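Local coordinates for protein dual function macrocyclase-peptidase POPB (Galerina marginata, PDB 5N4B) that cleaves and macrocyclises proline-containing peptide precursors as a serine-type prolyl oligopeptidase in the biosynthesis of the amanitin toxins, at residues 123-128 and 445-450; 85-90 and 428-433; 10-15 and 686-691; 49-54 and 669-674; 499-504 and 537-542. The protein carries 1 engineered substitution. All coordinates share one frame; numbering follows the deposited sequence.

Interaction 1. Residues 123-128 and 445-450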
# COMPACT_ATOMS: atom_id res chain seq x y z
N LYS A 123 -2.65 -8.07 30.90
CA LYS A 123 -3.92 -8.46 31.50
C LYS A 123 -4.99 -8.78 30.47
O LYS A 123 -6.02 -9.37 30.82
CB LYS A 123 -4.43 -7.35 32.44
CG LYS A 123 -3.54 -7.18 33.68
CD LYS A 123 -4.01 -6.00 34.52
CE LYS A 123 -3.24 -5.92 35.82
NZ LYS A 123 -2.71 -4.55 36.06
N GLY A 124 -4.78 -8.44 29.21
CA GLY A 124 -5.78 -8.73 28.19
C GLY A 124 -6.59 -7.51 27.80
O GLY A 124 -7.09 -6.74 28.63
N ASP A 125 -6.75 -7.34 26.48
CA ASP A 125 -7.40 -6.16 25.92
C ASP A 125 -8.79 -5.92 26.52
O ASP A 125 -9.13 -4.78 26.83
CB ASP A 125 -7.47 -6.30 24.42
CG ASP A 125 -6.11 -6.34 23.80
OD1 ASP A 125 -5.41 -7.39 23.94
OD2 ASP A 125 -5.67 -5.30 23.24
N ASP A 126 -9.62 -6.96 26.64
CA ASP A 126 -10.96 -6.81 27.21
C ASP A 126 -10.97 -6.58 28.70
O ASP A 126 -11.99 -6.16 29.25
CB ASP A 126 -11.81 -8.03 26.91
CG ASP A 126 -12.33 -7.99 25.53
OD1 ASP A 126 -13.01 -6.99 25.19
OD2 ASP A 126 -12.07 -8.95 24.79
N ASN A 127 -9.90 -6.87 29.38
CA ASN A 127 -9.81 -6.57 30.79
C ASN A 127 -9.31 -5.17 31.07
O ASN A 127 -9.54 -4.67 32.17
CB ASN A 127 -8.89 -7.57 31.46
CG ASN A 127 -9.52 -8.95 31.57
OD1 ASN A 127 -10.70 -9.07 31.86
ND2 ASN A 127 -8.74 -9.99 31.31
N VAL A 128 -8.62 -4.53 30.11
CA VAL A 128 -8.10 -3.19 30.33
C VAL A 128 -8.80 -2.13 29.49
O VAL A 128 -8.54 -0.92 29.68
CB VAL A 128 -6.57 -3.11 30.10
CG1 VAL A 128 -5.78 -4.07 31.02
CG2 VAL A 128 -6.23 -3.35 28.64
N ILE A 445 9.63 -2.63 25.92
CA ILE A 445 8.71 -3.31 25.03
C ILE A 445 7.34 -3.26 25.70
O ILE A 445 7.15 -3.76 26.82
CB ILE A 445 9.16 -4.74 24.75
CG1 ILE A 445 10.53 -4.77 24.12
CG2 ILE A 445 8.13 -5.38 23.86
CD1 ILE A 445 10.70 -3.93 22.90
N LEU A 446 6.38 -2.64 25.02
CA LEU A 446 5.01 -2.56 25.50
C LEU A 446 4.26 -3.85 25.26
O LEU A 446 3.60 -4.37 26.15
CB LEU A 446 4.29 -1.41 24.81
CG LEU A 446 2.86 -1.19 25.30
CD1 LEU A 446 2.81 -0.41 26.66
CD2 LEU A 446 2.00 -0.46 24.26
N ARG A 447 4.31 -4.37 24.03
CA ARG A 447 3.59 -5.58 23.67
C ARG A 447 4.36 -6.28 22.57
O ARG A 447 5.00 -5.64 21.73
CB ARG A 447 2.20 -5.29 23.05
CG ARG A 447 1.33 -4.41 23.87
CD ARG A 447 -0.11 -4.36 23.32
NE ARG A 447 -0.80 -5.60 23.58
CZ ARG A 447 -2.10 -5.76 23.47
NH1 ARG A 447 -2.87 -4.78 23.07
NH2 ARG A 447 -2.65 -6.91 23.83
N THR A 448 4.28 -7.62 22.59
CA THR A 448 4.77 -8.47 21.53
C THR A 448 3.62 -9.34 21.02
O THR A 448 2.91 -9.94 21.82
CB THR A 448 5.87 -9.34 22.09
OG1 THR A 448 6.86 -8.51 22.72
CG2 THR A 448 6.47 -10.19 21.01
N THR A 449 3.45 -9.42 19.71
CA THR A 449 2.40 -10.23 19.11
C THR A 449 2.79 -11.70 19.22
O THR A 449 3.89 -12.08 18.84
CB THR A 449 2.21 -9.81 17.65
OG1 THR A 449 1.90 -8.42 17.58
CG2 THR A 449 1.05 -10.54 17.00
N LYS A 450 1.87 -12.51 19.74
CA LYS A 450 2.06 -13.95 19.91
C LYS A 450 1.24 -14.66 18.85
O LYS A 450 0.02 -14.48 18.78
CB LYS A 450 1.59 -14.42 21.29
CG LYS A 450 2.21 -13.72 22.47
CD LYS A 450 3.72 -13.68 22.38
CE LYS A 450 4.31 -13.03 23.64
NZ LYS A 450 3.64 -11.71 24.00

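Interaction 2. Residues 85-90 and 428-433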
# COMPACT_ATOMS: atom_id res chain seq x y z
N PHE A 85 -3.06 -6.34 17.47
CA PHE A 85 -3.28 -5.06 18.13
C PHE A 85 -2.33 -4.02 17.55
O PHE A 85 -1.29 -4.33 17.00
CB PHE A 85 -3.09 -5.14 19.65
CG PHE A 85 -2.04 -6.09 20.05
CD1 PHE A 85 -0.71 -5.77 19.94
CD2 PHE A 85 -2.42 -7.35 20.47
CE1 PHE A 85 0.29 -6.77 20.27
CE2 PHE A 85 -1.46 -8.31 20.81
CZ PHE A 85 -0.14 -7.99 20.70
N SER A 86 -2.75 -2.77 17.67
CA SER A 86 -1.96 -1.62 17.25
C SER A 86 -1.24 -1.01 18.43
O SER A 86 -1.47 -1.34 19.59
CB SER A 86 -2.85 -0.55 16.62
OG SER A 86 -3.64 0.13 17.63
N ALA A 87 -0.36 -0.04 18.12
CA ALA A 87 0.13 0.86 19.16
C ALA A 87 -1.05 1.64 19.75
O ALA A 87 -2.01 1.97 19.03
CB ALA A 87 1.15 1.85 18.60
N PRO A 88 -1.03 1.97 21.04
CA PRO A 88 -2.08 2.81 21.62
C PRO A 88 -1.72 4.28 21.45
O PRO A 88 -0.54 4.64 21.32
CB PRO A 88 -2.06 2.38 23.09
CG PRO A 88 -0.59 2.13 23.37
CD PRO A 88 -0.06 1.53 22.08
N THR A 89 -2.76 5.13 21.47
CA THR A 89 -2.64 6.58 21.35
C THR A 89 -3.29 7.20 22.58
O THR A 89 -4.41 6.87 22.94
CB THR A 89 -3.34 7.08 20.08
OG1 THR A 89 -2.76 6.48 18.94
CG2 THR A 89 -3.18 8.59 19.97
N LEU A 90 -2.58 8.14 23.21
CA LEU A 90 -3.11 8.85 24.37
C LEU A 90 -3.79 10.11 23.88
O LEU A 90 -3.14 10.96 23.24
CB LEU A 90 -1.94 9.24 25.30
CG LEU A 90 -2.32 10.15 26.47
CD1 LEU A 90 -3.34 9.54 27.38
CD2 LEU A 90 -1.04 10.54 27.27
N GLY A 428 5.11 -8.54 15.28
CA GLY A 428 4.66 -7.20 15.59
C GLY A 428 4.97 -6.85 17.00
O GLY A 428 4.29 -7.28 17.94
N THR A 429 6.00 -6.05 17.19
CA THR A 429 6.43 -5.60 18.49
C THR A 429 6.14 -4.11 18.59
O THR A 429 6.38 -3.33 17.65
CB THR A 429 7.90 -5.85 18.64
OG1 THR A 429 8.09 -7.28 18.64
CG2 THR A 429 8.46 -5.26 19.95
N ILE A 430 5.61 -3.68 19.74
CA ILE A 430 5.37 -2.26 20.01
C ILE A 430 6.32 -1.88 21.13
O ILE A 430 6.23 -2.42 22.23
CB ILE A 430 3.91 -1.99 20.40
CG1 ILE A 430 2.93 -2.46 19.29
CG2 ILE A 430 3.74 -0.51 20.72
CD1 ILE A 430 1.57 -2.74 19.71
N ALA A 431 7.26 -0.98 20.82
CA ALA A 431 8.21 -0.46 21.80
C ALA A 431 7.81 0.94 22.20
O ALA A 431 7.16 1.66 21.46
CB ALA A 431 9.62 -0.44 21.21
N ARG A 432 8.19 1.30 23.44
CA ARG A 432 7.86 2.58 24.04
C ARG A 432 9.14 3.26 24.49
O ARG A 432 9.98 2.62 25.14
CB ARG A 432 6.92 2.42 25.22
CG ARG A 432 6.49 3.73 25.89
CD ARG A 432 5.33 3.53 26.90
NE ARG A 432 5.79 2.68 27.98
CZ ARG A 432 6.11 3.10 29.21
NH1 ARG A 432 5.96 4.36 29.59
NH2 ARG A 432 6.56 2.20 30.07
N TYR A 433 9.22 4.55 24.25
CA TYR A 433 10.28 5.40 24.77
C TYR A 433 9.61 6.44 25.66
O TYR A 433 8.77 7.22 25.19
CB TYR A 433 11.07 6.06 23.65
CG TYR A 433 12.32 6.78 24.14
CD1 TYR A 433 12.24 8.07 24.64
CD2 TYR A 433 13.56 6.16 24.11
CE1 TYR A 433 13.35 8.73 25.12
CE2 TYR A 433 14.70 6.84 24.59
CZ TYR A 433 14.58 8.10 25.07
OH TYR A 433 15.69 8.75 25.54

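Interaction 3. Residues 10-15 and 686-691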
# COMPACT_ATOMS: atom_id res chain seq x y z
N GLY A 10 -6.32 -26.45 -24.64
CA GLY A 10 -7.15 -26.18 -25.81
C GLY A 10 -8.64 -26.09 -25.56
O GLY A 10 -9.43 -26.19 -26.51
N ASN A 11 -9.05 -25.90 -24.33
CA ASN A 11 -10.47 -25.88 -23.98
C ASN A 11 -10.87 -24.57 -23.33
O ASN A 11 -11.66 -24.54 -22.38
CB ASN A 11 -10.81 -27.02 -23.04
CG ASN A 11 -10.72 -28.36 -23.72
OD1 ASN A 11 -11.38 -28.61 -24.73
ND2 ASN A 11 -9.86 -29.23 -23.19
N TYR A 12 -10.34 -23.46 -23.85
CA TYR A 12 -10.64 -22.20 -23.22
C TYR A 12 -11.96 -21.66 -23.76
O TYR A 12 -12.44 -22.07 -24.85
CB TYR A 12 -9.50 -21.21 -23.45
CG TYR A 12 -8.23 -21.63 -22.78
CD1 TYR A 12 -8.15 -21.71 -21.38
CD2 TYR A 12 -7.09 -21.92 -23.50
CE1 TYR A 12 -7.03 -22.12 -20.74
CE2 TYR A 12 -5.91 -22.34 -22.86
CZ TYR A 12 -5.89 -22.42 -21.46
OH TYR A 12 -4.76 -22.83 -20.79
N PRO A 13 -12.59 -20.78 -23.01
CA PRO A 13 -13.84 -20.18 -23.45
C PRO A 13 -13.75 -19.50 -24.80
O PRO A 13 -12.76 -18.84 -25.15
CB PRO A 13 -14.15 -19.17 -22.33
CG PRO A 13 -13.51 -19.73 -21.12
CD PRO A 13 -12.20 -20.30 -21.67
N SER A 14 -14.84 -19.63 -25.55
CA SER A 14 -15.00 -18.92 -26.82
C SER A 14 -14.97 -17.42 -26.56
O SER A 14 -15.72 -16.90 -25.74
CB SER A 14 -16.36 -19.33 -27.40
OG SER A 14 -16.66 -18.57 -28.57
N THR A 15 -14.06 -16.73 -27.24
CA THR A 15 -13.79 -15.32 -26.98
C THR A 15 -13.73 -14.58 -28.30
O THR A 15 -12.77 -14.75 -29.06
CB THR A 15 -12.51 -15.13 -26.20
OG1 THR A 15 -12.59 -15.94 -25.03
CG2 THR A 15 -12.30 -13.68 -25.76
N HIS A 686 0.46 -25.99 -19.68
CA HIS A 686 0.15 -25.56 -18.34
C HIS A 686 -1.04 -24.64 -18.38
O HIS A 686 -1.19 -23.87 -19.33
CB HIS A 686 1.35 -24.83 -17.74
CG HIS A 686 2.62 -25.60 -17.93
ND1 HIS A 686 3.78 -25.06 -18.42
CD2 HIS A 686 2.88 -26.88 -17.64
CE1 HIS A 686 4.71 -26.02 -18.48
NE2 HIS A 686 4.18 -27.13 -18.00
N PRO A 687 -1.95 -24.74 -17.41
CA PRO A 687 -3.18 -23.96 -17.48
C PRO A 687 -2.91 -22.47 -17.36
O PRO A 687 -2.06 -22.02 -16.58
CB PRO A 687 -3.99 -24.48 -16.29
CG PRO A 687 -2.96 -24.92 -15.30
CD PRO A 687 -1.92 -25.58 -16.21
N LEU A 688 -3.68 -21.71 -18.13
CA LEU A 688 -3.67 -20.25 -18.15
C LEU A 688 -5.07 -19.83 -17.74
O LEU A 688 -6.00 -19.87 -18.56
CB LEU A 688 -3.26 -19.72 -19.51
CG LEU A 688 -1.93 -20.33 -20.00
CD1 LEU A 688 -1.63 -19.92 -21.43
CD2 LEU A 688 -0.74 -19.95 -19.17
N LEU A 689 -5.26 -19.42 -16.50
CA LEU A 689 -6.57 -19.28 -15.87
C LEU A 689 -6.74 -17.91 -15.23
O LEU A 689 -5.75 -17.22 -14.93
CB LEU A 689 -6.75 -20.29 -14.75
CG LEU A 689 -6.54 -21.73 -15.16
CD1 LEU A 689 -6.57 -22.61 -13.92
CD2 LEU A 689 -7.55 -22.15 -16.18
N ILE A 690 -7.99 -17.49 -15.02
CA ILE A 690 -8.28 -16.24 -14.31
C ILE A 690 -9.45 -16.45 -13.36
O ILE A 690 -10.47 -17.06 -13.72
CB ILE A 690 -8.52 -15.04 -15.27
CG1 ILE A 690 -8.71 -13.76 -14.46
CG2 ILE A 690 -9.72 -15.30 -16.20
CD1 ILE A 690 -8.64 -12.53 -15.36
N LYS A 691 -9.28 -15.93 -12.14
CA LYS A 691 -10.33 -15.83 -11.13
C LYS A 691 -10.81 -14.40 -11.07
O LYS A 691 -10.01 -13.46 -11.11
CB LYS A 691 -9.77 -16.19 -9.75
CG LYS A 691 -9.64 -17.61 -9.49
CD LYS A 691 -9.05 -17.85 -8.08
CE LYS A 691 -9.93 -17.30 -6.97
NZ LYS A 691 -9.46 -17.62 -5.58

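Interaction 4. Residues 49-54 and 669-674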
# COMPACT_ATOMS: atom_id res chain seq x y z
N ASP A 49 -20.13 -10.65 -19.16
CA ASP A 49 -20.53 -11.47 -18.03
C ASP A 49 -20.46 -12.96 -18.36
O ASP A 49 -20.05 -13.77 -17.53
CB ASP A 49 -21.95 -11.13 -17.61
CG ASP A 49 -22.09 -9.76 -16.97
OD1 ASP A 49 -21.10 -9.15 -16.54
OD2 ASP A 49 -23.25 -9.32 -16.87
N LYS A 50 -20.88 -13.34 -19.57
CA LYS A 50 -20.79 -14.74 -19.96
C LYS A 50 -19.33 -15.19 -20.00
O LYS A 50 -18.99 -16.30 -19.57
CB LYS A 50 -21.46 -15.01 -21.31
CG LYS A 50 -22.99 -15.01 -21.24
CD LYS A 50 -23.64 -15.18 -22.63
CE LYS A 50 -25.16 -14.98 -22.56
NZ LYS A 50 -25.81 -15.11 -23.91
N TRP A 51 -18.46 -14.32 -20.49
CA TRP A 51 -17.05 -14.65 -20.59
C TRP A 51 -16.41 -14.74 -19.22
O TRP A 51 -15.67 -15.69 -18.93
CB TRP A 51 -16.34 -13.64 -21.46
CG TRP A 51 -14.84 -13.86 -21.67
CD1 TRP A 51 -14.24 -14.61 -22.65
CD2 TRP A 51 -13.78 -13.34 -20.87
NE1 TRP A 51 -12.87 -14.58 -22.49
CE2 TRP A 51 -12.57 -13.81 -21.40
CE3 TRP A 51 -13.76 -12.54 -19.74
CZ2 TRP A 51 -11.34 -13.48 -20.84
CZ3 TRP A 51 -12.53 -12.23 -19.18
CH2 TRP A 51 -11.34 -12.69 -19.74
N THR A 52 -16.68 -13.78 -18.34
CA THR A 52 -16.06 -13.84 -17.02
C THR A 52 -16.57 -15.05 -16.23
O THR A 52 -15.79 -15.66 -15.48
CB THR A 52 -16.28 -12.56 -16.20
OG1 THR A 52 -17.68 -12.31 -16.04
CG2 THR A 52 -15.65 -11.37 -16.88
N THR A 53 -17.86 -15.36 -16.37
CA THR A 53 -18.44 -16.53 -15.72
C THR A 53 -17.79 -17.80 -16.23
O THR A 53 -17.37 -18.66 -15.45
CB THR A 53 -19.95 -16.55 -15.94
OG1 THR A 53 -20.52 -15.41 -15.31
CG2 THR A 53 -20.56 -17.83 -15.35
N ALA A 54 -17.63 -17.91 -17.56
CA ALA A 54 -16.97 -19.08 -18.15
C ALA A 54 -15.52 -19.21 -17.66
O ALA A 54 -15.05 -20.31 -17.36
CB ALA A 54 -17.00 -19.05 -19.68
N HIS A 669 -7.38 -4.90 -17.95
CA HIS A 669 -5.98 -5.18 -18.19
C HIS A 669 -5.74 -6.69 -18.18
O HIS A 669 -5.20 -7.27 -19.12
CB HIS A 669 -5.16 -4.52 -17.07
CG HIS A 669 -4.96 -3.06 -17.25
ND1 HIS A 669 -4.06 -2.53 -18.17
CD2 HIS A 669 -5.53 -2.01 -16.62
CE1 HIS A 669 -4.10 -1.22 -18.09
NE2 HIS A 669 -4.98 -0.87 -17.16
N SER A 670 -6.09 -7.33 -17.06
CA SER A 670 -5.97 -8.76 -16.94
C SER A 670 -6.85 -9.51 -17.94
O SER A 670 -6.47 -10.57 -18.44
CB SER A 670 -6.40 -9.20 -15.55
OG SER A 670 -5.43 -8.85 -14.60
N PHE A 671 -8.07 -9.01 -18.20
CA PHE A 671 -8.95 -9.69 -19.17
C PHE A 671 -8.30 -9.75 -20.56
O PHE A 671 -8.30 -10.80 -21.22
CB PHE A 671 -10.31 -9.00 -19.27
CG PHE A 671 -11.14 -9.03 -18.05
CD1 PHE A 671 -10.84 -9.82 -16.95
CD2 PHE A 671 -12.29 -8.22 -18.00
CE1 PHE A 671 -11.68 -9.80 -15.82
CE2 PHE A 671 -13.10 -8.21 -16.90
CZ PHE A 671 -12.78 -8.99 -15.80
N LYS A 672 -7.76 -8.63 -21.02
CA LYS A 672 -7.11 -8.64 -22.32
C LYS A 672 -5.90 -9.55 -22.30
O LYS A 672 -5.64 -10.27 -23.26
CB LYS A 672 -6.69 -7.24 -22.74
CG LYS A 672 -7.83 -6.32 -23.11
CD LYS A 672 -7.26 -5.03 -23.71
CE LYS A 672 -8.34 -4.06 -23.93
NZ LYS A 672 -7.74 -2.83 -24.45
N PHE A 673 -5.12 -9.52 -21.22
CA PHE A 673 -3.92 -10.34 -21.18
C PHE A 673 -4.27 -11.82 -21.26
O PHE A 673 -3.68 -12.56 -22.06
CB PHE A 673 -3.04 -9.99 -19.98
CG PHE A 673 -1.72 -10.70 -19.99
CD1 PHE A 673 -0.78 -10.35 -20.94
CD2 PHE A 673 -1.46 -11.71 -19.10
CE1 PHE A 673 0.46 -10.97 -20.96
CE2 PHE A 673 -0.22 -12.34 -19.11
CZ PHE A 673 0.72 -11.97 -20.07
N ILE A 674 -5.23 -12.28 -20.45
CA ILE A 674 -5.56 -13.71 -20.44
C ILE A 674 -6.20 -14.12 -21.77
O ILE A 674 -5.93 -15.21 -22.30
CB ILE A 674 -6.39 -14.13 -19.21
CG1 ILE A 674 -6.40 -15.65 -19.00
CG2 ILE A 674 -7.79 -13.61 -19.34
CD1 ILE A 674 -5.06 -16.25 -18.71

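Interaction 5. Residues 499-504 and 537-542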
# COMPACT_ATOMS: atom_id res chain seq x y z
N GLY A 499 8.13 -0.45 -8.58
CA GLY A 499 7.74 0.83 -9.13
C GLY A 499 7.36 1.83 -8.05
O GLY A 499 7.18 1.51 -6.86
N PHE A 500 7.21 3.06 -8.51
CA PHE A 500 6.57 4.15 -7.77
C PHE A 500 7.35 4.56 -6.52
O PHE A 500 6.80 5.25 -5.64
CB PHE A 500 5.11 3.85 -7.44
CG PHE A 500 4.24 3.67 -8.67
CD1 PHE A 500 3.71 4.81 -9.30
CD2 PHE A 500 3.97 2.42 -9.20
CE1 PHE A 500 2.92 4.69 -10.41
CE2 PHE A 500 3.16 2.29 -10.36
CZ PHE A 500 2.61 3.43 -10.95
N ALA A 501 8.64 4.21 -6.47
CA ALA A 501 9.46 4.46 -5.29
C ALA A 501 8.94 3.74 -4.06
O ALA A 501 9.29 4.10 -2.92
CB ALA A 501 9.63 5.97 -5.03
N THR A 502 8.14 2.69 -4.23
CA THR A 502 7.67 1.86 -3.13
C THR A 502 8.76 0.84 -2.82
O THR A 502 9.27 0.17 -3.71
CB THR A 502 6.37 1.19 -3.54
OG1 THR A 502 5.40 2.23 -3.79
CG2 THR A 502 5.86 0.24 -2.47
N SER A 503 9.15 0.78 -1.56
CA SER A 503 10.18 -0.14 -1.10
C SER A 503 9.58 -1.50 -0.77
O SER A 503 8.53 -1.60 -0.11
CB SER A 503 10.86 0.44 0.13
OG SER A 503 11.68 1.52 -0.25
N ALA A 504 10.27 -2.56 -1.23
CA ALA A 504 9.81 -3.93 -0.96
C ALA A 504 10.39 -4.35 0.38
O ALA A 504 11.36 -5.09 0.49
CB ALA A 504 10.20 -4.87 -2.09
N GLU A 537 17.24 7.75 -6.95
CA GLU A 537 17.99 7.19 -8.05
C GLU A 537 17.62 5.73 -8.31
O GLU A 537 17.76 5.25 -9.45
CB GLU A 537 19.51 7.34 -7.86
CG GLU A 537 19.98 8.79 -7.88
CD GLU A 537 19.90 9.43 -9.26
OE1 GLU A 537 20.34 8.81 -10.26
OE2 GLU A 537 19.38 10.57 -9.35
N TRP A 538 17.18 5.00 -7.28
CA TRP A 538 16.75 3.63 -7.47
C TRP A 538 15.43 3.60 -8.24
O TRP A 538 15.24 2.76 -9.14
CB TRP A 538 16.61 2.95 -6.11
CG TRP A 538 16.77 1.46 -6.18
CD1 TRP A 538 15.82 0.52 -5.88
CD2 TRP A 538 17.95 0.74 -6.50
NE1 TRP A 538 16.34 -0.71 -5.99
CE2 TRP A 538 17.65 -0.63 -6.38
CE3 TRP A 538 19.24 1.12 -6.85
CZ2 TRP A 538 18.58 -1.62 -6.65
CZ3 TRP A 538 20.18 0.13 -7.10
CH2 TRP A 538 19.86 -1.24 -6.98
N HIS A 539 14.55 4.52 -7.91
CA HIS A 539 13.29 4.66 -8.64
C HIS A 539 13.55 5.03 -10.09
O HIS A 539 13.01 4.41 -11.03
CB HIS A 539 12.44 5.72 -7.98
CG HIS A 539 11.10 5.92 -8.59
ND1 HIS A 539 10.34 7.03 -8.28
CD2 HIS A 539 10.31 5.14 -9.37
CE1 HIS A 539 9.18 6.96 -8.91
NE2 HIS A 539 9.13 5.81 -9.56
N LYS A 540 14.41 6.04 -10.29
CA LYS A 540 14.71 6.52 -11.64
C LYS A 540 15.34 5.44 -12.50
O LYS A 540 15.19 5.45 -13.73
CB LYS A 540 15.58 7.78 -11.51
CG LYS A 540 16.10 8.33 -12.83
CD LYS A 540 16.57 9.79 -12.70
CE LYS A 540 17.95 9.94 -12.10
NZ LYS A 540 18.26 11.41 -11.85
N GLY A 541 16.02 4.48 -11.88
CA GLY A 541 16.62 3.36 -12.54
C GLY A 541 15.64 2.35 -13.10
O GLY A 541 16.08 1.45 -13.81
N GLY A 542 14.38 2.48 -12.76
CA GLY A 542 13.35 1.63 -13.31
C GLY A 542 12.06 2.38 -13.52
O GLY A 542 11.07 2.08 -12.88

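Interaction 1. Residues 123-128 and 445-450
Unusually, one salt bridge between D125 and R447 makes up the whole contact, with no other pair of residues meeting across it. The guanidinium comes end-on. R447 NH2 reaches D125 OD1 at 2.8 Å, while R447 NH1 reaches D125 OD2 at 2.9 Å. Both bonds are nearly straight, and each carboxylate oxygen is met on its syn side. The oxygens lie close to the guanidinium plane, but the two flat groups are turned 28° from each other, so the fork is slightly twisted. R447 runs out from its strand and bends at chi3 (72°), which swings the two terminal nitrogens round to face the acid.

Other residues steady both partners. D125 OD2 also accepts a bond from W98 NE1, and the R447 guanidinium makes a cation-pi contact with F85. On the helix side, G124 is the N-cap, and N127 ND2 folds back to K123 O at 2.8 Å, tying the first turn to the residue ahead of the N-cap. On the strand side, the backbones of L446 and R447 both pair with that of I430, a classic bulge that puts two residues opposite one.

Helix 125-128 leads into strand 129-133, an outermost strand of the first propeller blade, and strand 443-448 is an outermost strand of the seventh. The ion pair therefore spans the seam between first and last blades, with strands 96-101 and 84-90 alongside it and strand 426-434 paired behind R447.

Interaction 2. Residues 85-90 and 428-433
I430 carries this contact almost alone, its side chain pushed against F85, S86 and A87 of the neighbouring blade. Strand 428-433 arrives through G428, whose carbonyl O takes a hydrogen bond from T449 OG1. T429 directs its side chain to the far side of the strand, and the next residue turns back.

At I430 the two branches divide the work. CG1 lies beside the backbone N and the chain runs on extended (chi2 157°), which carries CD1 to the S86-A87 peptide: I430 CD1 is 3.3 Å from S86 O and 3.7 Å from A87 N. The same methyl lies near the plane of the F85 ring, at its edge, with I430 CD1 3.8 Å from F85 CD1. The other branch is looser, I430 CG2 meeting A87 CB at 4.1 Å. No hydrogen bond crosses, so the two chains pack without pairing as strands. S86 OG turns elsewhere, to A87 O at 2.8 Å, and it also bonds F99 N.

The bound peptide packs on S86, A87 and I430. Here the first and seventh propeller blades meet through side-chain packing; as in related prolyl oligopeptidases, no shared strand closes the ring. Strand 84-90 pairs with 96-101; strand 426-434 lies between 416-423, where F418 packs on I430, and 443-448, where L446 packs on P88.

Interaction 3. Residues 10-15 and 686-691
Y12 meets L688 at the start of strand 688-693, an outermost strand of the eight-stranded alpha/beta-hydrolase sheet, and so fastens the N-terminal part of the chain to the edge of that domain.

The polar part is a single hydrogen bond, donated by L688 N to Y12 OH over 3.1 Å and somewhat bent, at 147°. On either side of L688 in the chain, P687 and L689 both bond backbone to backbone with T654 of the next strand; the tyrosine hydroxyl thus gives the amide of L688, at the sheet's border, an acceptor that no further strand supplies. The carbonyl of the same residue is served by Q678 NE2 from helix 668-680.

The remaining contacts are van der Waals. Y12 CE1 comes to 3.3 Å from L688 O, which approaches the ring obliquely, and Y12 CZ lies 4.2 Å from L688 CB. With its CG beside the backbone N (chi1 -65°), Y12 carries the ring toward the strand, while L58 and Q678 pack on it from the two helices nearby. The tip of the tyrosine also brushes aliphatic carbon: Y12 OH sits 3.7 Å from L688 CB and 3.8 Å from P687 CA.

Interaction 4. Residues 49-54 and 669-674
W51 and T52 of helix 46-64 pack on F671 and I674 of helix 668-680. The two short helical segments cross at 71°, with their axes 12.5 Å apart, a gap that large side chains have to bridge. On the far helix, the F671 side chain lies about 9 Å from that of the catalytic D662.

D49, one turn before T53, helps shape the first helix: its carbonyl O accepts both T53 N and T53 OG1, from opposite faces of its plane. W51 then does most of the touching. Its CG is anti to the backbone N (chi1 -179°), which sends the indole straight across to the other helix. The edge of the six-membered ring points at the face of F671 in an offset edge-to-face pair, centroids 5.3 Å apart and planes at 66°. W51 CZ3 is the atom that lands there, 3.7 Å from F671 CG and displaced toward the rim. Farther along the same edge, W51 CH2 meets I674 CG2 at 3.7 Å, near the indole plane. T52 adds its methyl, with CG2 3.9 Å from F671 CZ, and its hydroxyl is turned to K694 NZ.

The contact is thus wholly apolar, with no hydrogen bond across it. The polar atom of the indole, W51 NE1, makes a weak hydrogen bond to T15 OG1 outside it, while ring carbons meet F671 and I674. Shape and ring geometry therefore seat the N-terminal helix on the hydrolase domain.

Interaction 5. Residues 499-504 and 537-542
A type I' beta turn from G499 to T502 rests on H539 of helix 536-540, in the hydrolase domain close to the active site. F500 and A501 occupy its two central positions, both with positive phi, and T502 N closes the turn on G499 O at 3.0 Å.

The peptide link between F500 and A501 lies over one face of the H539 imidazole. A501 N stands above the ring centre, 3.5 Å from H539 CD2, whereas F500 C is offset toward the rim. H539 is placed for this by a CG anti to its backbone N (chi1 -177°), which extends the ring from the helix toward the turn. Although F500 N and H539 NE2 approach to 3.5 Å, they do not bond each other; both bond the carboxylate of E623, NE2 through OE1 and the amide through OE2. That one acid holds the turn and the ring together and should fix the imidazole's rotation.

The CB of F500 leaves its backbone away from the helix, and the ring packs edge-to-face with W620; the side chain comes about 7 Å from that of engineered A578, at a charge-relay position. On the other central residue, the methyl A501 CB lies 3.5 Å from H539 ND1.

Overall arrangement
Interactions 1 and 2 join the same two propeller blades and touch each other, for example through the backbone hydrogen bond between L446 and I430. The pair differs in chemistry: a partly buried salt bridge toward the outer strands, and buried apolar packing nearer the bound peptide. Interactions 3 and 4 form a second cluster, their centres about 9 Å apart, where N-terminal segments lie on helix 668-680 and strand 688-693; a hydrogen bond at the sheet's edge gives way to aromatic packing in the buried helix pair. Interaction 5 stands alone, touching no other, its centre about 14 Å from that of the chain. There a backbone turn rests on an imidazole face, beside the active site.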